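Local atomic coordinates of flavin adenine dinucleotide synthase (Saccharomyces cerevisiae, PDB entry 2WSI), a protein that catalyses the adenylation of flavin mononucleotide with ATP, releasing diphosphate and forming the coenzyme flavin adenine dinucleotide (FAD). Residues 62-74 / 193-206. Sequence-based numbering, arbitrary orientation.
Sequences GGKDCQVLLLLYL and PLLHWDLTNIWSFL. With SO4 (sulfate ion), chain B.
V68 packs against W197, F205, I202 and L206 where two helices of the PAPS reductase-like nucleotide-binding fold meet at 59°. Helix 64-74 follows a glycine-rich loop after strand 56-59, and the loop 193-198 leads into helix 199-206. The tight part is mainly apolar. V68 CG1, anti to the backbone N (chi1 163°), lies over one face of the W197 six-membered ring, 4.1 Å from its centroid, while CG2 rests on L206 CB. L72 divides its methyls, CD1 reaching W197 CZ2 at 3.5 Å and CD2 turning to F205 CZ. L206 in turn is a knob among K64, Q67, V68 and L71.

At the helix N-terminus the character changes to polar and more open, with G63 and D65 partly exposed beside a sulfate, probably from the crystallisation liquor, and FAD close by. K64 bridges the two regions: its stem fits among L199, I202, W203 and L206, with CD over the W203 ring face, and a bend at chi4 (-52°) brings the ammonium to the sulfate and to E299. Cut back to an alanine, this residue would probably leave a gap between L199 and W203 and E299 without its cationic mate. D65 OD1 sits 3.7 Å from I202 CG1 but is paired with R166. At the sulfate, K64 NZ donates to O4 at 2.7 Å and only weakly to O3 at 3.3 Å.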
loop_
_atom_site.group_PDB
_atom_site.type_symbol
_atom_site.label_atom_id
_atom_site.label_comp_id
_atom_site.label_asym_id
_atom_site.label_seq_id
_atom_site.Cartn_x
_atom_site.Cartn_y
_atom_site.Cartn_z
ATOM N N GLY A 62 -1.571 -4.613 -4.315
ATOM C CA GLY A 62 -0.129 -4.793 -4.395
ATOM C C GLY A 62 0.643 -3.511 -4.701
ATOM O O GLY A 62 1.878 -3.527 -4.742
ATOM N N GLY A 63 -0.060 -2.398 -4.902
ATOM C CA GLY A 63 0.637 -1.133 -5.169
ATOM C C GLY A 63 1.315 -0.571 -3.909
ATOM O O GLY A 63 1.079 -1.050 -2.788
ATOM N N LYS A 64 2.172 0.434 -4.085
ATOM C CA LYS A 64 2.944 0.979 -2.973
ATOM C C LYS A 64 2.016 1.549 -1.899
ATOM O O LYS A 64 2.286 1.391 -0.726
ATOM C CB LYS A 64 3.905 2.072 -3.441
ATOM C CG LYS A 64 3.225 3.300 -4.090
ATOM C CD LYS A 64 4.335 4.208 -4.736
ATOM C CE LYS A 64 3.790 5.617 -5.082
ATOM N NZ LYS A 64 2.562 5.470 -5.893
ATOM N N ASP A 65 0.941 2.220 -2.304
ATOM C CA ASP A 65 0.076 2.894 -1.346
ATOM C C ASP A 65 -0.672 1.870 -0.487
ATOM O O ASP A 65 -0.704 1.976 0.747
ATOM C CB ASP A 65 -0.950 3.758 -2.061
ATOM C CG ASP A 65 -0.357 5.028 -2.680
ATOM O OD1 ASP A 65 0.810 5.351 -2.423
ATOM O OD2 ASP A 65 -1.080 5.711 -3.435
ATOM N N CYS A 66 -1.303 0.875 -1.104
ATOM C CA CYS A 66 -2.044 -0.039 -0.229
ATOM C C CYS A 66 -1.105 -0.988 0.515
ATOM O O CYS A 66 -1.446 -1.456 1.610
ATOM C CB CYS A 66 -3.171 -0.771 -0.938
ATOM S SG CYS A 66 -2.596 -1.640 -2.229
ATOM N N GLN A 67 0.095 -1.208 -0.008
ATOM C CA GLN A 67 1.118 -1.930 0.762
ATOM C C GLN A 67 1.579 -1.157 2.016
ATOM O O GLN A 67 1.713 -1.738 3.103
ATOM C CB GLN A 67 2.359 -2.254 -0.064
ATOM C CG GLN A 67 3.227 -3.287 0.713
ATOM C CD GLN A 67 4.453 -3.729 -0.028
ATOM O OE1 GLN A 67 4.790 -3.184 -1.079
ATOM N NE2 GLN A 67 5.158 -4.712 0.532
ATOM N N VAL A 68 1.859 0.138 1.877
ATOM C CA VAL A 68 2.213 0.921 3.057
ATOM C C VAL A 68 1.073 0.843 4.058
ATOM O O VAL A 68 1.299 0.605 5.248
ATOM C CB VAL A 68 2.545 2.400 2.713
ATOM C CG1 VAL A 68 2.504 3.266 3.994
ATOM C CG2 VAL A 68 3.918 2.466 2.055
ATOM N N LEU A 69 -0.159 1.034 3.580
ATOM C CA LEU A 69 -1.319 0.965 4.465
ATOM C C LEU A 69 -1.455 -0.392 5.126
ATOM O O LEU A 69 -1.723 -0.501 6.328
ATOM C CB LEU A 69 -2.609 1.311 3.721
ATOM C CG LEU A 69 -3.843 1.420 4.616
ATOM C CD1 LEU A 69 -3.562 2.258 5.880
ATOM C CD2 LEU A 69 -5.058 1.917 3.847
ATOM N N LEU A 70 -1.247 -1.443 4.345
ATOM C CA LEU A 70 -1.328 -2.790 4.908
ATOM C C LEU A 70 -0.298 -3.001 6.016
ATOM O O LEU A 70 -0.615 -3.562 7.065
ATOM C CB LEU A 70 -1.134 -3.836 3.791
ATOM C CG LEU A 70 -1.177 -5.269 4.319
ATOM C CD1 LEU A 70 -2.488 -5.542 5.065
ATOM C CD2 LEU A 70 -1.003 -6.264 3.147
ATOM N N LEU A 71 0.934 -2.528 5.819
ATOM C CA LEU A 71 1.931 -2.614 6.886
ATOM C C LEU A 71 1.466 -1.842 8.125
ATOM O O LEU A 71 1.560 -2.352 9.226
ATOM C CB LEU A 71 3.305 -2.098 6.443
ATOM C CG LEU A 71 3.980 -2.775 5.257
ATOM C CD1 LEU A 71 5.302 -2.063 4.941
ATOM C CD2 LEU A 71 4.205 -4.265 5.520
ATOM N N LEU A 72 0.955 -0.623 7.949
ATOM C CA LEU A 72 0.439 0.164 9.090
ATOM C C LEU A 72 -0.760 -0.514 9.770
ATOM O O LEU A 72 -0.895 -0.514 10.993
ATOM C CB LEU A 72 0.054 1.587 8.643
ATOM C CG LEU A 72 1.256 2.355 8.095
ATOM C CD1 LEU A 72 0.746 3.642 7.448
ATOM C CD2 LEU A 72 2.267 2.629 9.214
ATOM N N TYR A 73 -1.616 -1.114 8.957
ATOM C CA TYR A 73 -2.826 -1.762 9.427
ATOM C C TYR A 73 -2.443 -2.964 10.295
ATOM O O TYR A 73 -2.999 -3.163 11.383
ATOM C CB TYR A 73 -3.614 -2.245 8.210
ATOM C CG TYR A 73 -5.030 -2.704 8.490
ATOM C CD1 TYR A 73 -6.067 -1.772 8.555
ATOM C CD2 TYR A 73 -5.340 -4.040 8.641
ATOM C CE1 TYR A 73 -7.365 -2.154 8.763
ATOM C CE2 TYR A 73 -6.661 -4.460 8.867
ATOM C CZ TYR A 73 -7.673 -3.493 8.915
ATOM O OH TYR A 73 -8.997 -3.830 9.107
ATOM N N LEU A 74 -1.468 -3.739 9.828
ATOM C CA LEU A 74 -0.994 -4.906 10.582
ATOM C C LEU A 74 -0.336 -4.469 11.871
ATOM O O LEU A 74 -0.520 -5.093 12.908
ATOM C CB LEU A 74 -0.002 -5.738 9.738
ATOM C CG LEU A 74 -0.722 -6.516 8.615
ATOM C CD1 LEU A 74 0.254 -7.024 7.583
ATOM C CD2 LEU A 74 -1.564 -7.645 9.221
ATOM N N PRO A 193 -7.533 5.818 5.711
ATOM C CA PRO A 193 -6.650 6.430 6.707
ATOM C C PRO A 193 -5.285 6.860 6.162
ATOM O O PRO A 193 -4.501 7.385 6.944
ATOM C CB PRO A 193 -6.454 5.318 7.752
ATOM C CG PRO A 193 -7.007 4.025 7.106
ATOM C CD PRO A 193 -7.475 4.346 5.728
ATOM N N LEU A 194 -5.012 6.636 4.877
ATOM C CA LEU A 194 -3.760 7.072 4.252
ATOM C C LEU A 194 -3.904 8.422 3.549
ATOM O O LEU A 194 -2.998 8.872 2.843
ATOM C CB LEU A 194 -3.291 6.015 3.222
ATOM C CG LEU A 194 -1.771 5.886 3.099
ATOM C CD1 LEU A 194 -1.185 5.310 4.354
ATOM C CD2 LEU A 194 -1.352 5.025 1.890
ATOM N N LEU A 195 -5.053 9.067 3.703
ATOM C CA LEU A 195 -5.367 10.199 2.847
ATOM C C LEU A 195 -4.363 11.358 2.903
ATOM O O LEU A 195 -4.211 12.068 1.923
ATOM C CB LEU A 195 -6.747 10.770 3.177
ATOM C CG LEU A 195 -7.927 10.020 2.571
ATOM C CD1 LEU A 195 -9.224 10.680 3.045
ATOM C CD2 LEU A 195 -7.833 9.986 1.019
ATOM N N HIS A 196 -3.699 11.558 4.034
ATOM C CA HIS A 196 -2.777 12.705 4.161
ATOM C C HIS A 196 -1.316 12.356 3.857
ATOM O O HIS A 196 -0.419 13.185 4.031
ATOM C CB HIS A 196 -2.899 13.311 5.561
ATOM C CG HIS A 196 -4.307 13.651 5.934
ATOM N ND1 HIS A 196 -5.083 14.506 5.180
ATOM C CD2 HIS A 196 -5.103 13.197 6.932
ATOM C CE1 HIS A 196 -6.290 14.590 5.716
ATOM N NE2 HIS A 196 -6.319 13.821 6.789
ATOM N N TRP A 197 -1.061 11.139 3.378
ATOM C CA TRP A 197 0.300 10.769 3.007
ATOM C C TRP A 197 0.725 11.399 1.684
ATOM O O TRP A 197 -0.015 11.373 0.688
ATOM C CB TRP A 197 0.407 9.224 2.912
ATOM C CG TRP A 197 0.560 8.627 4.245
ATOM C CD1 TRP A 197 -0.347 8.654 5.275
ATOM C CD2 TRP A 197 1.677 7.869 4.713
ATOM N NE1 TRP A 197 0.153 7.960 6.362
ATOM C CE2 TRP A 197 1.389 7.467 6.034
ATOM C CE3 TRP A 197 2.893 7.467 4.130
ATOM C CZ2 TRP A 197 2.277 6.732 6.788
ATOM C CZ3 TRP A 197 3.758 6.733 4.869
ATOM C CH2 TRP A 197 3.448 6.355 6.189
ATOM N N ASP A 198 1.929 11.940 1.629
ATOM C CA ASP A 198 2.437 12.361 0.332
ATOM C C ASP A 198 3.474 11.388 -0.192
ATOM O O ASP A 198 3.838 10.399 0.476
ATOM C CB ASP A 198 2.960 13.810 0.349
ATOM C CG ASP A 198 4.188 13.997 1.214
ATOM O OD1 ASP A 198 5.009 13.056 1.374
ATOM O OD2 ASP A 198 4.334 15.125 1.743
ATOM N N LEU A 199 3.921 11.642 -1.419
ATOM C CA LEU A 199 4.743 10.670 -2.134
ATOM C C LEU A 199 6.061 10.428 -1.393
ATOM O O LEU A 199 6.549 9.303 -1.306
ATOM C CB LEU A 199 4.982 11.151 -3.562
ATOM C CG LEU A 199 5.818 10.230 -4.446
ATOM C CD1 LEU A 199 5.246 8.795 -4.435
ATOM C CD2 LEU A 199 5.863 10.814 -5.884
ATOM N N THR A 200 6.636 11.477 -0.825
ATOM C CA THR A 200 7.892 11.292 -0.101
ATOM C C THR A 200 7.696 10.422 1.151
ATOM O O THR A 200 8.593 9.659 1.518
ATOM C CB THR A 200 8.543 12.659 0.317
ATOM O OG1 THR A 200 7.649 13.374 1.164
ATOM C CG2 THR A 200 8.816 13.511 -0.906
ATOM N N ASN A 201 6.555 10.563 1.821
ATOM C CA ASN A 201 6.284 9.748 3.002
ATOM C C ASN A 201 6.177 8.281 2.578
ATOM O O ASN A 201 6.684 7.400 3.261
ATOM C CB ASN A 201 4.971 10.120 3.659
ATOM C CG ASN A 201 4.922 11.565 4.163
ATOM O OD1 ASN A 201 5.843 12.106 4.799
ATOM N ND2 ASN A 201 3.809 12.178 3.904
ATOM N N ILE A 202 5.539 8.041 1.437
ATOM C CA ILE A 202 5.303 6.670 0.989
ATOM C C ILE A 202 6.663 5.980 0.753
ATOM O O ILE A 202 6.942 4.921 1.318
ATOM C CB ILE A 202 4.426 6.649 -0.277
ATOM C CG1 ILE A 202 2.978 7.067 0.073
ATOM C CG2 ILE A 202 4.463 5.239 -0.914
ATOM C CD1 ILE A 202 2.244 6.022 1.003
ATOM N N TRP A 203 7.537 6.602 -0.039
ATOM C CA TRP A 203 8.814 5.965 -0.339
ATOM C C TRP A 203 9.701 5.853 0.907
ATOM O O TRP A 203 10.393 4.853 1.097
ATOM C CB TRP A 203 9.607 6.734 -1.394
ATOM C CG TRP A 203 9.048 6.780 -2.791
ATOM C CD1 TRP A 203 8.884 7.897 -3.552
ATOM C CD2 TRP A 203 8.635 5.672 -3.613
ATOM N NE1 TRP A 203 8.382 7.556 -4.795
ATOM C CE2 TRP A 203 8.225 6.203 -4.857
ATOM C CE3 TRP A 203 8.581 4.293 -3.426
ATOM C CZ2 TRP A 203 7.755 5.396 -5.901
ATOM C CZ3 TRP A 203 8.099 3.487 -4.482
ATOM C CH2 TRP A 203 7.686 4.049 -5.679
ATOM N N SER A 204 9.719 6.893 1.731
ATOM C CA SER A 204 10.586 6.866 2.898
ATOM C C SER A 204 10.210 5.687 3.787
ATOM O O SER A 204 11.084 4.955 4.237
ATOM C CB SER A 204 10.495 8.146 3.719
ATOM O OG SER A 204 11.228 7.978 4.912
ATOM N N PHE A 205 8.914 5.516 4.051
ATOM C CA PHE A 205 8.481 4.406 4.904
ATOM C C PHE A 205 8.671 3.047 4.217
ATOM O O PHE A 205 9.177 2.094 4.813
ATOM C CB PHE A 205 7.023 4.597 5.340
ATOM C CG PHE A 205 6.555 3.546 6.307
ATOM C CD1 PHE A 205 6.977 3.565 7.626
ATOM C CD2 PHE A 205 5.736 2.501 5.883
ATOM C CE1 PHE A 205 6.565 2.598 8.530
ATOM C CE2 PHE A 205 5.316 1.527 6.775
ATOM C CZ PHE A 205 5.728 1.579 8.112
ATOM N N LEU A 206 8.295 2.945 2.950
ATOM C CA LEU A 206 8.312 1.634 2.287
ATOM C C LEU A 206 9.759 1.146 2.091
ATOM O O LEU A 206 10.048 -0.014 2.292
ATOM C CB LEU A 206 7.524 1.697 0.975
ATOM C CG LEU A 206 7.285 0.373 0.244
ATOM C CD1 LEU A 206 6.610 -0.623 1.202
ATOM C CD2 LEU A 206 6.458 0.613 -1.000
HETATM S S SO4 B . 0.161 3.075 -6.942
HETATM O O1 SO4 B . -0.862 3.270 -7.953
HETATM O O2 SO4 B . -0.186 1.886 -6.172
HETATM O O3 SO4 B . 1.446 2.878 -7.613
HETATM O O4 SO4 B . 0.154 4.193 -6.005
#